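Long-range contacts in thioredoxin (TrxA-1) (Sulfolobus solfataricus, PDB 3TCO), which probably reduces disulfide bonds in other proteins by thiol-disulfide exchange through a redox-active cysteine pair: residues Leu9-Phe14 against Asn64-Asp69; Asn20-Leu25 against Phe82-Leu87; Val26-Glu31 against Tyr71-Ile76; Leu38-Tyr43 against Phe56-Val61. All coordinates share one frame; numbering follows the deposited sequence.

Contact 1 (Leu9-Phe14 against Asn64-Asp69); sequences LTEENF and NQKIAD
Ile67 has the largest area buried by the contact and packs on Phe14 and on the backbone of Glu11. Its CG2 methyl lies over one face of the Phe14 ring, offset toward the rim, in a CH-pi contact 4.2 Å from the ring centroid. Its other branch runs back past the ring root. There CD1 comes within 3.7 Å of Glu11 N and also touches Phe14 CB and CG. With CG of Phe14 anti to the backbone N (chi1 -168°), the ring is swung beneath the two Ile67 branches. Ile67 is buried, and Leu59 of strand 55-60 also packs on it.

Glu11 covers the outer side. Its side chain reaches across to bring OE2 near Ile67 CG1 and 3.3 Å from Lys66 CB. Glu11 OE2 and Lys66 NZ are 6.4 Å apart, too far for a salt bridge.

Asn64 sits beside Thr10, its OD1 3.3 Å from Thr10 CA. Thr10 OG1 accepts from Glu12 N in an ST turn. A water accepts from Glu11 N and donates to Asn64 OD1, though this second leg is doubtfully short. Asn64 ND2 is bonded to Asn60 O and weakly to another water, which also donates to Leu9 O. No direct polar bond joins the loop to helix 65-70, so the contact rests on Ile67 packing, with water bridges at the margin.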
loop_
_atom_site.group_PDB
_atom_site.type_symbol
_atom_site.label_atom_id
_atom_site.label_comp_id
_atom_site.label_asym_id
_atom_site.label_seq_id
_atom_site.Cartn_x
_atom_site.Cartn_y
_atom_site.Cartn_z
ATOM N N LEU A 9 -0.002 8.985 1.599
ATOM C CA LEU A 9 1.116 8.992 2.525
ATOM C C LEU A 9 2.282 9.770 1.948
ATOM O O LEU A 9 2.543 9.690 0.742
ATOM C CB LEU A 9 1.599 7.567 2.792
ATOM C CG LEU A 9 0.663 6.623 3.558
ATOM C CD1 LEU A 9 1.217 5.197 3.587
ATOM C CD2 LEU A 9 0.482 7.175 4.956
ATOM N N THR A 10 2.962 10.524 2.812
ATOM C CA THR A 10 4.172 11.259 2.443
ATOM C C THR A 10 5.087 11.162 3.659
ATOM O O THR A 10 4.749 10.514 4.656
ATOM C CB THR A 10 3.937 12.760 2.166
ATOM O OG1 THR A 10 3.582 13.416 3.386
ATOM C CG2 THR A 10 2.827 12.955 1.132
ATOM N N GLU A 11 6.246 11.797 3.585
ATOM C CA GLU A 11 7.177 11.778 4.703
ATOM C C GLU A 11 6.514 12.403 5.924
ATOM O O GLU A 11 6.902 12.133 7.059
ATOM C CB GLU A 11 8.444 12.562 4.345
ATOM C CG GLU A 11 9.722 11.743 4.372
ATOM C CD GLU A 11 10.690 12.153 3.264
ATOM O OE1 GLU A 11 10.840 13.375 3.020
ATOM O OE2 GLU A 11 11.302 11.257 2.642
ATOM N N GLU A 12 5.502 13.232 5.695
ATOM C CA GLU A 12 4.814 13.887 6.802
ATOM C C GLU A 12 4.045 12.930 7.717
ATOM O O GLU A 12 4.014 13.135 8.926
ATOM C CB GLU A 12 3.880 14.976 6.263
ATOM C CG GLU A 12 3.510 16.057 7.265
ATOM C CD GLU A 12 2.509 15.584 8.304
ATOM O OE1 GLU A 12 1.525 14.935 7.899
ATOM O OE2 GLU A 12 2.701 15.872 9.511
ATOM N N ASN A 13 3.447 11.871 7.170
ATOM C CA ASN A 13 2.679 10.947 8.030
ATOM C C ASN A 13 3.027 9.470 7.908
ATOM O O ASN A 13 2.443 8.631 8.599
ATOM C CB ASN A 13 1.170 11.130 7.776
ATOM C CG ASN A 13 0.759 10.776 6.352
ATOM O OD1 ASN A 13 1.593 10.725 5.444
ATOM N ND2 ASN A 13 -0.544 10.540 6.149
ATOM N N PHE A 14 3.995 9.143 7.054
ATOM C CA PHE A 14 4.350 7.742 6.844
ATOM C C PHE A 14 4.632 6.949 8.112
ATOM O O PHE A 14 3.989 5.924 8.368
ATOM C CB PHE A 14 5.562 7.625 5.926
ATOM C CG PHE A 14 5.818 6.228 5.438
ATOM C CD1 PHE A 14 5.172 5.746 4.302
ATOM C CD2 PHE A 14 6.716 5.395 6.105
ATOM C CE1 PHE A 14 5.419 4.463 3.828
ATOM C CE2 PHE A 14 6.969 4.105 5.640
ATOM C CZ PHE A 14 6.317 3.639 4.495
ATOM N N ASN A 64 7.758 10.992 -3.498
ATOM C CA ASN A 64 8.320 10.406 -2.280
ATOM C C ASN A 64 9.524 9.533 -2.613
ATOM O O ASN A 64 9.598 8.378 -2.197
ATOM C CB ASN A 64 7.256 9.552 -1.576
ATOM C CG ASN A 64 6.079 10.373 -1.100
ATOM O OD1 ASN A 64 6.190 11.127 -0.134
ATOM N ND2 ASN A 64 4.948 10.250 -1.791
ATOM N N GLN A 65 10.473 10.093 -3.358
ATOM C CA GLN A 65 11.642 9.335 -3.769
ATOM C C GLN A 65 12.431 8.719 -2.627
ATOM O O GLN A 65 12.817 7.548 -2.687
ATOM C CB GLN A 65 12.548 10.207 -4.641
ATOM C CG GLN A 65 11.902 10.580 -5.962
ATOM C CD GLN A 65 12.786 11.442 -6.849
ATOM O OE1 GLN A 65 13.102 12.590 -6.513
ATOM N NE2 GLN A 65 13.189 10.890 -7.990
ATOM N N LYS A 66 12.656 9.484 -1.571
ATOM C CA LYS A 66 13.414 8.957 -0.447
ATOM C C LYS A 66 12.746 7.749 0.207
ATOM O O LYS A 66 13.413 6.794 0.582
ATOM C CB LYS A 66 13.644 10.055 0.588
ATOM C CG LYS A 66 14.558 11.157 0.085
ATOM C CD LYS A 66 15.329 11.786 1.239
ATOM C CE LYS A 66 16.471 12.659 0.728
ATOM N NZ LYS A 66 17.327 13.155 1.847
ATOM N N ILE A 67 11.428 7.781 0.349
ATOM C CA ILE A 67 10.752 6.638 0.964
ATOM C C ILE A 67 10.829 5.426 0.034
ATOM O O ILE A 67 11.110 4.317 0.476
ATOM C CB ILE A 67 9.277 6.964 1.280
ATOM C CG1 ILE A 67 9.219 8.022 2.391
ATOM C CG2 ILE A 67 8.526 5.683 1.681
ATOM C CD1 ILE A 67 7.800 8.504 2.744
ATOM N N ALA A 68 10.575 5.648 -1.254
ATOM C CA ALA A 68 10.635 4.565 -2.223
ATOM C C ALA A 68 12.021 3.936 -2.162
ATOM O O ALA A 68 12.154 2.711 -2.141
ATOM C CB ALA A 68 10.340 5.096 -3.640
ATOM N N ASP A 69 13.050 4.778 -2.104
ATOM C CA ASP A 69 14.430 4.302 -2.037
ATOM C C ASP A 69 14.671 3.530 -0.747
ATOM O O ASP A 69 15.266 2.453 -0.761
ATOM C CB ASP A 69 15.422 5.474 -2.127
ATOM C CG ASP A 69 15.446 6.123 -3.500
ATOM O OD1 ASP A 69 15.185 5.424 -4.503
ATOM O OD2 ASP A 69 15.745 7.336 -3.584
HETATM O O HOH W 1 1.674 9.910 -1.980
HETATM O O HOH W 2 7.897 12.468 1.103
HETATM O O HOH W 3 9.872 10.887 0.490
#

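Contact 2 (Asn20-Leu25 against Phe82-Leu87); sequences NNKLVL and FVNGQL. With EDO (1,2-ethanediol), chain E.
Phe82 and Val24 form an antiparallel hydrogen-bonded pair. Phe82 N donates to Val24 O at 2.8 Å, and Val24 N returns a bond to Phe82 O at 2.9 Å with an N-H...O angle of 171°. The edge of the Phe82 ring also lies near Val24 O, in the ring plane. Val83 follows as the non-hydrogen-bonded partner of Leu23. Leu23 CG is anti to the backbone N (chi1 169°), which brings CD1 to Val83 CG2 at 3.8 Å. The CA-H of Val83 points at Lys22 O. Asn84 N then donates to Lys22 O at 2.8 Å, on a lone pair in the carbonyl plane. The Asn84 side chain runs alongside that of Lys22. A type I' turn spans Val83 to Gln86, with Asn84 and Gly85 at its corner, both at positive phi. A water accepts from Gly85 N and lies 3.0 Å from Asn21 O. Outside the turn's backbone, Asn84 ND2 and Gln86 NE2 donate to O2 and O1 of a 1,2-ethanediol, probably from the crystallisation liquor. The backbone bonds join the hairpin of strands 78-83 and 86-92 to the start of strand 23-29. Val24 and Phe82 face helix 14-20, while Leu23 and Val83 face helix 97-107.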
loop_
_atom_site.group_PDB
_atom_site.type_symbol
_atom_site.label_atom_id
_atom_site.label_comp_id
_atom_site.label_asym_id
_atom_site.label_seq_id
_atom_site.Cartn_x
_atom_site.Cartn_y
_atom_site.Cartn_z
ATOM N N ASN A 20 1.407 3.389 14.460
ATOM C CA ASN A 20 0.201 3.401 15.267
ATOM C C ASN A 20 -1.037 2.673 14.758
ATOM O O ASN A 20 -2.139 2.864 15.291
ATOM C CB ASN A 20 -0.114 4.848 15.600
ATOM C CG ASN A 20 0.998 5.488 16.409
ATOM O OD1 ASN A 20 1.189 5.154 17.576
ATOM N ND2 ASN A 20 1.758 6.389 15.785
ATOM N N ASN A 21 -0.858 1.839 13.741
ATOM C CA ASN A 21 -1.950 1.041 13.187
ATOM C C ASN A 21 -1.401 -0.378 13.047
ATOM O O ASN A 21 -0.277 -0.560 12.573
ATOM C CB ASN A 21 -2.381 1.587 11.823
ATOM C CG ASN A 21 -3.152 2.889 11.934
ATOM O OD1 ASN A 21 -4.296 2.897 12.375
ATOM N ND2 ASN A 21 -2.518 3.998 11.548
ATOM N N LYS A 22 -2.171 -1.381 13.467
ATOM C CA LYS A 22 -1.692 -2.757 13.378
ATOM C C LYS A 22 -1.301 -3.198 11.971
ATOM O O LYS A 22 -0.219 -3.739 11.770
ATOM C CB LYS A 22 -2.727 -3.740 13.939
ATOM C CG LYS A 22 -2.324 -5.192 13.704
ATOM C CD LYS A 22 -3.324 -6.187 14.289
ATOM C CE LYS A 22 -2.877 -7.610 13.983
ATOM N NZ LYS A 22 -3.669 -8.634 14.714
ATOM N N LEU A 23 -2.193 -2.990 11.004
ATOM C CA LEU A 23 -1.915 -3.380 9.631
ATOM C C LEU A 23 -2.013 -2.192 8.697
ATOM O O LEU A 23 -3.054 -1.519 8.618
ATOM C CB LEU A 23 -2.887 -4.480 9.163
ATOM C CG LEU A 23 -2.872 -4.782 7.652
ATOM C CD1 LEU A 23 -1.509 -5.370 7.247
ATOM C CD2 LEU A 23 -3.978 -5.777 7.295
ATOM N N VAL A 24 -0.928 -1.946 7.972
ATOM C CA VAL A 24 -0.888 -0.839 7.031
ATOM C C VAL A 24 -0.283 -1.310 5.716
ATOM O O VAL A 24 0.807 -1.891 5.696
ATOM C CB VAL A 24 -0.029 0.336 7.555
ATOM C CG1 VAL A 24 -0.044 1.482 6.535
ATOM C CG2 VAL A 24 -0.572 0.845 8.905
ATOM N N LEU A 25 -1.012 -1.085 4.626
ATOM C CA LEU A 25 -0.539 -1.452 3.294
ATOM C C LEU A 25 -0.178 -0.163 2.585
ATOM O O LEU A 25 -0.761 0.887 2.853
ATOM C CB LEU A 25 -1.619 -2.200 2.498
ATOM C CG LEU A 25 -2.012 -3.581 3.036
ATOM C CD1 LEU A 25 -3.129 -3.433 4.073
ATOM C CD2 LEU A 25 -2.491 -4.453 1.883
ATOM N N PHE A 82 2.933 -3.657 6.224
ATOM C CA PHE A 82 3.477 -3.446 7.565
ATOM C C PHE A 82 2.532 -3.979 8.621
ATOM O O PHE A 82 1.332 -3.721 8.561
ATOM C CB PHE A 82 3.681 -1.955 7.841
ATOM C CG PHE A 82 4.723 -1.304 6.972
ATOM C CD1 PHE A 82 4.388 -0.790 5.717
ATOM C CD2 PHE A 82 6.038 -1.203 7.411
ATOM C CE1 PHE A 82 5.362 -0.176 4.907
ATOM C CE2 PHE A 82 7.023 -0.593 6.603
ATOM C CZ PHE A 82 6.676 -0.083 5.356
ATOM N N VAL A 83 3.077 -4.701 9.596
ATOM C CA VAL A 83 2.281 -5.236 10.694
ATOM C C VAL A 83 3.027 -4.902 11.982
ATOM O O VAL A 83 4.209 -5.207 12.124
ATOM C CB VAL A 83 2.078 -6.771 10.559
ATOM C CG1 VAL A 83 1.353 -7.330 11.802
ATOM C CG2 VAL A 83 1.258 -7.074 9.306
ATOM N N ASN A 84 2.328 -4.267 12.914
ATOM C CA ASN A 84 2.929 -3.856 14.178
ATOM C C ASN A 84 4.165 -2.994 13.946
ATOM O O ASN A 84 5.188 -3.149 14.617
ATOM C CB ASN A 84 3.277 -5.069 15.051
ATOM C CG ASN A 84 2.043 -5.835 15.484
ATOM O OD1 ASN A 84 1.032 -5.231 15.849
ATOM N ND2 ASN A 84 2.113 -7.165 15.450
ATOM N N GLY A 85 4.049 -2.092 12.975
ATOM C CA GLY A 85 5.117 -1.154 12.660
ATOM C C GLY A 85 6.331 -1.671 11.915
ATOM O O GLY A 85 7.295 -0.928 11.739
ATOM N N GLN A 86 6.296 -2.913 11.443
ATOM C CA GLN A 86 7.450 -3.470 10.741
ATOM C C GLN A 86 7.022 -4.117 9.431
ATOM O O GLN A 86 5.930 -4.678 9.334
ATOM C CB GLN A 86 8.163 -4.493 11.646
ATOM C CG GLN A 86 8.489 -3.921 13.047
ATOM C CD GLN A 86 9.233 -4.890 13.954
ATOM O OE1 GLN A 86 10.463 -4.869 14.027
ATOM N NE2 GLN A 86 8.486 -5.749 14.651
ATOM N N LEU A 87 7.883 -4.049 8.422
ATOM C CA LEU A 87 7.550 -4.630 7.124
ATOM C C LEU A 87 7.554 -6.143 7.179
ATOM O O LEU A 87 8.550 -6.754 7.580
ATOM C CB LEU A 87 8.540 -4.166 6.053
ATOM C CG LEU A 87 8.200 -4.524 4.602
ATOM C CD1 LEU A 87 8.764 -3.464 3.691
ATOM C CD2 LEU A 87 8.778 -5.881 4.241
HETATM C C1 EDO E . 6.035 -8.012 13.014
HETATM O O1 EDO E . 5.804 -6.666 13.435
HETATM C C2 EDO E . 4.725 -8.796 13.093
HETATM O O2 EDO E . 4.243 -8.767 14.440
HETATM O O HOH W 4 2.113 -1.498 11.009
#

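Contact 3 (Val26-Glu31 against Tyr71-Ile76); sequences VDCWAE and YSVLNI
In this thioredoxin fold, strand 23-29 leads toward the redox-active disulfide Cys33-Cys36, and the loop 71-76 packs beside its end. The loop begins with a Schellman motif that closes helix 65-70, with Ser72 at positive phi. Val73 then turns toward the strand. Its two methyls lie alongside the Cys28 side chain, CG1 4.1 Å from Cys28 CB and CG2 4.1 Å from Cys28 SG. Cys28 is not part of the disulfide. Its sulfur makes an apolar contact here.

Ile76 covers the next part of the strand. Its CG2 lies 3.6 Å from Cys28 O. Its side chain also touches Trp32, Cys33 and Cys36, so the loop is packed against the disulfide as well as the strand. CG1 of Ile76 stands between the backbone N and the carbonyl carbon (chi1 54°), which sends the long branch along the strand toward Ala30. There the terminal CD1 meets Ala30 CB at 3.6 Å.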
loop_
_atom_site.group_PDB
_atom_site.type_symbol
_atom_site.label_atom_id
_atom_site.label_comp_id
_atom_site.label_asym_id
_atom_site.label_seq_id
_atom_site.Cartn_x
_atom_site.Cartn_y
_atom_site.Cartn_z
ATOM N N VAL A 26 0.784 -0.239 1.675
ATOM C CA VAL A 26 1.211 0.951 0.955
ATOM C C VAL A 26 1.355 0.654 -0.527
ATOM O O VAL A 26 2.282 -0.042 -0.933
ATOM C CB VAL A 26 2.579 1.480 1.483
ATOM C CG1 VAL A 26 2.915 2.811 0.800
ATOM C CG2 VAL A 26 2.539 1.652 2.996
ATOM N N ASP A 27 0.420 1.162 -1.323
ATOM C CA ASP A 27 0.451 0.970 -2.771
ATOM C C ASP A 27 1.375 2.060 -3.339
ATOM O O ASP A 27 1.040 3.237 -3.320
ATOM C CB ASP A 27 -0.973 1.089 -3.347
ATOM C CG ASP A 27 -0.998 1.179 -4.878
ATOM O OD1 ASP A 27 -0.027 0.774 -5.542
ATOM O OD2 ASP A 27 -2.011 1.650 -5.416
ATOM N N CYS A 28 2.564 1.654 -3.772
ATOM C CA CYS A 28 3.540 2.575 -4.351
ATOM C C CYS A 28 3.192 2.654 -5.841
ATOM O O CYS A 28 3.241 1.649 -6.561
ATOM C CB CYS A 28 4.944 2.026 -4.113
ATOM S SG CYS A 28 5.333 1.835 -2.322
ATOM N N TRP A 29 2.826 3.849 -6.299
ATOM C CA TRP A 29 2.382 4.030 -7.678
ATOM C C TRP A 29 2.847 5.333 -8.323
ATOM O O TRP A 29 3.543 6.134 -7.713
ATOM C CB TRP A 29 0.858 4.043 -7.698
ATOM C CG TRP A 29 0.327 5.271 -6.990
ATOM C CD1 TRP A 29 0.402 5.541 -5.653
ATOM C CD2 TRP A 29 -0.268 6.427 -7.598
ATOM N NE1 TRP A 29 -0.101 6.794 -5.390
ATOM C CE2 TRP A 29 -0.519 7.361 -6.564
ATOM C CE3 TRP A 29 -0.607 6.767 -8.914
ATOM C CZ2 TRP A 29 -1.098 8.615 -6.804
ATOM C CZ3 TRP A 29 -1.183 8.015 -9.157
ATOM C CH2 TRP A 29 -1.422 8.925 -8.102
ATOM N N ALA A 30 2.402 5.527 -9.562
ATOM C CA ALA A 30 2.683 6.723 -10.358
ATOM C C ALA A 30 1.648 6.741 -11.482
ATOM O O ALA A 30 1.258 5.686 -11.984
ATOM C CB ALA A 30 4.097 6.676 -10.931
ATOM N N GLU A 31 1.198 7.929 -11.874
ATOM C CA GLU A 31 0.181 8.042 -12.920
ATOM C C GLU A 31 0.590 7.521 -14.309
ATOM O O GLU A 31 -0.260 7.095 -15.093
ATOM C CB GLU A 31 -0.279 9.499 -13.046
ATOM C CG GLU A 31 -1.720 9.630 -13.514
ATOM C CD GLU A 31 -2.107 11.055 -13.854
ATOM O OE1 GLU A 31 -1.651 11.986 -13.152
ATOM O OE2 GLU A 31 -2.882 11.247 -14.818
ATOM N N TYR A 71 12.805 1.680 0.957
ATOM C CA TYR A 71 12.309 0.307 0.879
ATOM C C TYR A 71 12.602 -0.375 -0.454
ATOM O O TYR A 71 11.924 -1.328 -0.832
ATOM C CB TYR A 71 10.802 0.275 1.174
ATOM C CG TYR A 71 10.480 0.711 2.579
ATOM C CD1 TYR A 71 10.108 2.029 2.853
ATOM C CD2 TYR A 71 10.618 -0.170 3.653
ATOM C CE1 TYR A 71 9.883 2.459 4.153
ATOM C CE2 TYR A 71 10.396 0.255 4.970
ATOM C CZ TYR A 71 10.030 1.568 5.208
ATOM O OH TYR A 71 9.805 2.008 6.495
ATOM N N SER A 72 13.624 0.125 -1.145
ATOM C CA SER A 72 14.065 -0.397 -2.433
ATOM C C SER A 72 12.961 -0.672 -3.460
ATOM O O SER A 72 12.951 -1.716 -4.116
ATOM C CB SER A 72 14.898 -1.664 -2.219
ATOM O OG SER A 72 14.163 -2.630 -1.488
ATOM N N VAL A 73 12.042 0.270 -3.611
ATOM C CA VAL A 73 10.973 0.112 -4.579
ATOM C C VAL A 73 11.540 0.459 -5.957
ATOM O O VAL A 73 11.576 1.627 -6.356
ATOM C CB VAL A 73 9.795 1.037 -4.243
ATOM C CG1 VAL A 73 8.721 0.929 -5.313
ATOM C CG2 VAL A 73 9.236 0.664 -2.866
ATOM N N LEU A 74 11.985 -0.566 -6.676
ATOM C CA LEU A 74 12.572 -0.376 -8.004
ATOM C C LEU A 74 11.562 -0.532 -9.134
ATOM O O LEU A 74 11.750 0.009 -10.229
ATOM C CB LEU A 74 13.720 -1.364 -8.212
ATOM C CG LEU A 74 14.889 -1.230 -7.231
ATOM C CD1 LEU A 74 15.955 -2.268 -7.562
ATOM C CD2 LEU A 74 15.474 0.182 -7.309
ATOM N N ASN A 75 10.498 -1.281 -8.866
ATOM C CA ASN A 75 9.448 -1.508 -9.855
ATOM C C ASN A 75 8.090 -1.183 -9.240
ATOM O O ASN A 75 7.886 -1.344 -8.038
ATOM C CB ASN A 75 9.448 -2.971 -10.306
ATOM C CG ASN A 75 10.653 -3.326 -11.158
ATOM O OD1 ASN A 75 10.655 -3.116 -12.372
ATOM N ND2 ASN A 75 11.687 -3.855 -10.521
ATOM N N ILE A 76 7.166 -0.703 -10.057
ATOM C CA ILE A 76 5.833 -0.413 -9.559
ATOM C C ILE A 76 4.833 -1.039 -10.523
ATOM O O ILE A 76 5.120 -1.210 -11.709
ATOM C CB ILE A 76 5.556 1.117 -9.416
ATOM C CG1 ILE A 76 5.836 1.848 -10.734
ATOM C CG2 ILE A 76 6.405 1.703 -8.274
ATOM C CD1 ILE A 76 5.360 3.285 -10.730
#

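Contact 4 (Leu38-Tyr43 against Phe56-Val61); sequences LYEPIY and FGRLNV
Tyr43 carries this contact, reaching from helix 34-49 to the backbone of strand 55-60. Its CG is anti to the backbone N (chi1 -173°), which carries the ring out from the helix to the strand. There Tyr43 OH makes a weak hydrogen bond to Gly57 O at 2.7 Å. Phe56 lies against the ring. The two form an edge-to-face pair with the edge of Phe56 toward the face of Tyr43, centroids 5.4 Å apart and planes at 63°. Phe56 CD2 is the atom over that face, offset toward the rim, and it comes within 3.8 Å of Tyr43 CZ. Phe56 CB adds a contact of 3.6 Å to Tyr43 OH. From the same strand, Arg58 CG approaches Tyr43 CE2 obliquely at 4.1 Å.

One shell out, Glu40, about one turn earlier, touches Arg58 only loosely. Its OE1 is 4.2 Å from Arg58 CD, and the charged groups do not meet: Glu40 OE1 and Arg58 NH1 are 5.1 Å apart. The Arg58 NE is instead bonded to Thr6 OG1. Glu40 OE1 also lies close to the Asp27 carboxylate.

The helix and strand belong to a beta-alpha-beta unit with strand 23-29. Tyr43 also touches Leu25 and Asp27 of that strand, while Val104 of helix 97-107 packs on Phe56.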
loop_
_atom_site.group_PDB
_atom_site.type_symbol
_atom_site.label_atom_id
_atom_site.label_comp_id
_atom_site.label_asym_id
_atom_site.label_seq_id
_atom_site.Cartn_x
_atom_site.Cartn_y
_atom_site.Cartn_z
ATOM N N LEU A 38 -4.205 -0.209 -13.668
ATOM C CA LEU A 38 -5.065 -1.382 -13.667
ATOM C C LEU A 38 -5.245 -1.962 -12.265
ATOM O O LEU A 38 -6.271 -2.566 -11.961
ATOM C CB LEU A 38 -4.489 -2.447 -14.594
ATOM C CG LEU A 38 -4.607 -2.097 -16.083
ATOM C CD1 LEU A 38 -3.898 -3.141 -16.926
ATOM C CD2 LEU A 38 -6.084 -2.012 -16.458
ATOM N N TYR A 39 -4.245 -1.767 -11.411
ATOM C CA TYR A 39 -4.300 -2.270 -10.031
ATOM C C TYR A 39 -5.113 -1.361 -9.083
ATOM O O TYR A 39 -5.758 -1.836 -8.143
ATOM C CB TYR A 39 -2.861 -2.415 -9.522
ATOM C CG TYR A 39 -2.689 -2.813 -8.072
ATOM C CD1 TYR A 39 -3.344 -3.926 -7.549
ATOM C CD2 TYR A 39 -1.807 -2.115 -7.244
ATOM C CE1 TYR A 39 -3.121 -4.339 -6.244
ATOM C CE2 TYR A 39 -1.574 -2.521 -5.927
ATOM C CZ TYR A 39 -2.231 -3.635 -5.434
ATOM O OH TYR A 39 -1.970 -4.068 -4.147
ATOM N N GLU A 40 -5.100 -0.060 -9.344
ATOM C CA GLU A 40 -5.783 0.885 -8.470
ATOM C C GLU A 40 -7.220 0.551 -8.037
ATOM O O GLU A 40 -7.520 0.575 -6.843
ATOM C CB GLU A 40 -5.714 2.288 -9.071
ATOM C CG GLU A 40 -4.274 2.760 -9.310
ATOM C CD GLU A 40 -3.362 2.581 -8.088
ATOM O OE1 GLU A 40 -3.662 3.183 -7.031
ATOM O OE2 GLU A 40 -2.348 1.839 -8.183
ATOM N N PRO A 41 -8.121 0.231 -8.983
ATOM C CA PRO A 41 -9.489 -0.085 -8.550
ATOM C C PRO A 41 -9.587 -1.334 -7.662
ATOM O O PRO A 41 -10.470 -1.430 -6.793
ATOM C CB PRO A 41 -10.248 -0.224 -9.878
ATOM C CG PRO A 41 -9.196 -0.703 -10.818
ATOM C CD PRO A 41 -8.004 0.164 -10.451
ATOM N N ILE A 42 -8.686 -2.290 -7.874
ATOM C CA ILE A 42 -8.666 -3.512 -7.069
ATOM C C ILE A 42 -8.182 -3.152 -5.659
ATOM O O ILE A 42 -8.751 -3.594 -4.659
ATOM C CB ILE A 42 -7.720 -4.567 -7.685
ATOM C CG1 ILE A 42 -8.241 -4.978 -9.072
ATOM C CG2 ILE A 42 -7.580 -5.762 -6.761
ATOM C CD1 ILE A 42 -9.672 -5.485 -9.081
ATOM N N TYR A 43 -7.141 -2.328 -5.589
ATOM C CA TYR A 43 -6.590 -1.903 -4.297
ATOM C C TYR A 43 -7.653 -1.123 -3.534
ATOM O O TYR A 43 -7.823 -1.311 -2.333
ATOM C CB TYR A 43 -5.364 -1.013 -4.497
ATOM C CG TYR A 43 -4.639 -0.679 -3.215
ATOM C CD1 TYR A 43 -3.853 -1.627 -2.571
ATOM C CD2 TYR A 43 -4.729 0.600 -2.650
ATOM C CE1 TYR A 43 -3.164 -1.320 -1.399
ATOM C CE2 TYR A 43 -4.044 0.919 -1.471
ATOM C CZ TYR A 43 -3.262 -0.047 -0.856
ATOM O OH TYR A 43 -2.557 0.246 0.288
ATOM N N PHE A 56 -5.058 1.482 4.150
ATOM C CA PHE A 56 -4.594 1.247 2.794
ATOM C C PHE A 56 -4.003 2.546 2.257
ATOM O O PHE A 56 -4.687 3.359 1.636
ATOM C CB PHE A 56 -5.745 0.762 1.901
ATOM C CG PHE A 56 -6.164 -0.671 2.176
ATOM C CD1 PHE A 56 -6.741 -1.019 3.391
ATOM C CD2 PHE A 56 -5.965 -1.666 1.223
ATOM C CE1 PHE A 56 -7.118 -2.340 3.658
ATOM C CE2 PHE A 56 -6.341 -2.997 1.480
ATOM C CZ PHE A 56 -6.916 -3.333 2.696
ATOM N N GLY A 57 -2.715 2.718 2.510
ATOM C CA GLY A 57 -2.031 3.912 2.071
ATOM C C GLY A 57 -1.611 3.837 0.617
ATOM O O GLY A 57 -1.582 2.764 0.014
ATOM N N ARG A 58 -1.293 5.005 0.070
ATOM C CA ARG A 58 -0.837 5.129 -1.302
ATOM C C ARG A 58 0.340 6.078 -1.248
ATOM O O ARG A 58 0.260 7.148 -0.635
ATOM C CB ARG A 58 -1.932 5.716 -2.205
ATOM C CG ARG A 58 -3.142 4.807 -2.359
ATOM C CD ARG A 58 -4.089 5.283 -3.453
ATOM N NE ARG A 58 -4.742 6.551 -3.151
ATOM C CZ ARG A 58 -4.445 7.701 -3.751
ATOM N NH1 ARG A 58 -3.498 7.741 -4.681
ATOM N NH2 ARG A 58 -5.116 8.805 -3.443
ATOM N N LEU A 59 1.443 5.663 -1.852
ATOM C CA LEU A 59 2.636 6.493 -1.883
ATOM C C LEU A 59 2.986 6.727 -3.351
ATOM O O LEU A 59 3.332 5.789 -4.069
ATOM C CB LEU A 59 3.799 5.783 -1.189
ATOM C CG LEU A 59 5.122 6.544 -1.012
ATOM C CD1 LEU A 59 5.144 7.333 0.307
ATOM C CD2 LEU A 59 6.255 5.524 -1.023
ATOM N N ASN A 60 2.844 7.959 -3.811
ATOM C CA ASN A 60 3.214 8.245 -5.186
ATOM C C ASN A 60 4.741 8.314 -5.162
ATOM O O ASN A 60 5.324 9.144 -4.458
ATOM C CB ASN A 60 2.616 9.561 -5.649
ATOM C CG ASN A 60 2.995 9.884 -7.068
ATOM O OD1 ASN A 60 4.175 10.058 -7.368
ATOM N ND2 ASN A 60 2.002 9.952 -7.952
ATOM N N VAL A 61 5.390 7.425 -5.903
ATOM C CA VAL A 61 6.844 7.374 -5.889
ATOM C C VAL A 61 7.563 8.607 -6.415
ATOM O O VAL A 61 8.652 8.903 -5.956
ATOM C CB VAL A 61 7.398 6.111 -6.623
ATOM C CG1 VAL A 61 6.908 4.837 -5.916
ATOM C CG2 VAL A 61 6.983 6.105 -8.080
#

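Contact 4 is the most central and buried. The other three are partly buried and lie farther from the centre of the chain. Contacts 2 and 3 share strand 23-29, contact 2 at its start and contact 3 at its end, and contact 4 reaches the adjacent strand 55-60 of the same sheet. Their chemistry differs with place. Contact 2 is backbone pairing between strands, contact 3 is apolar packing of a loop, contact 4 depends on an aromatic pair and a weak hydroxyl bond, and contact 1 combines apolar packing with bridging waters in place of any direct polar bond. Phe14 of contact 1, Phe82 of contact 2 and Tyr71 of contact 3 meet in one aromatic cluster.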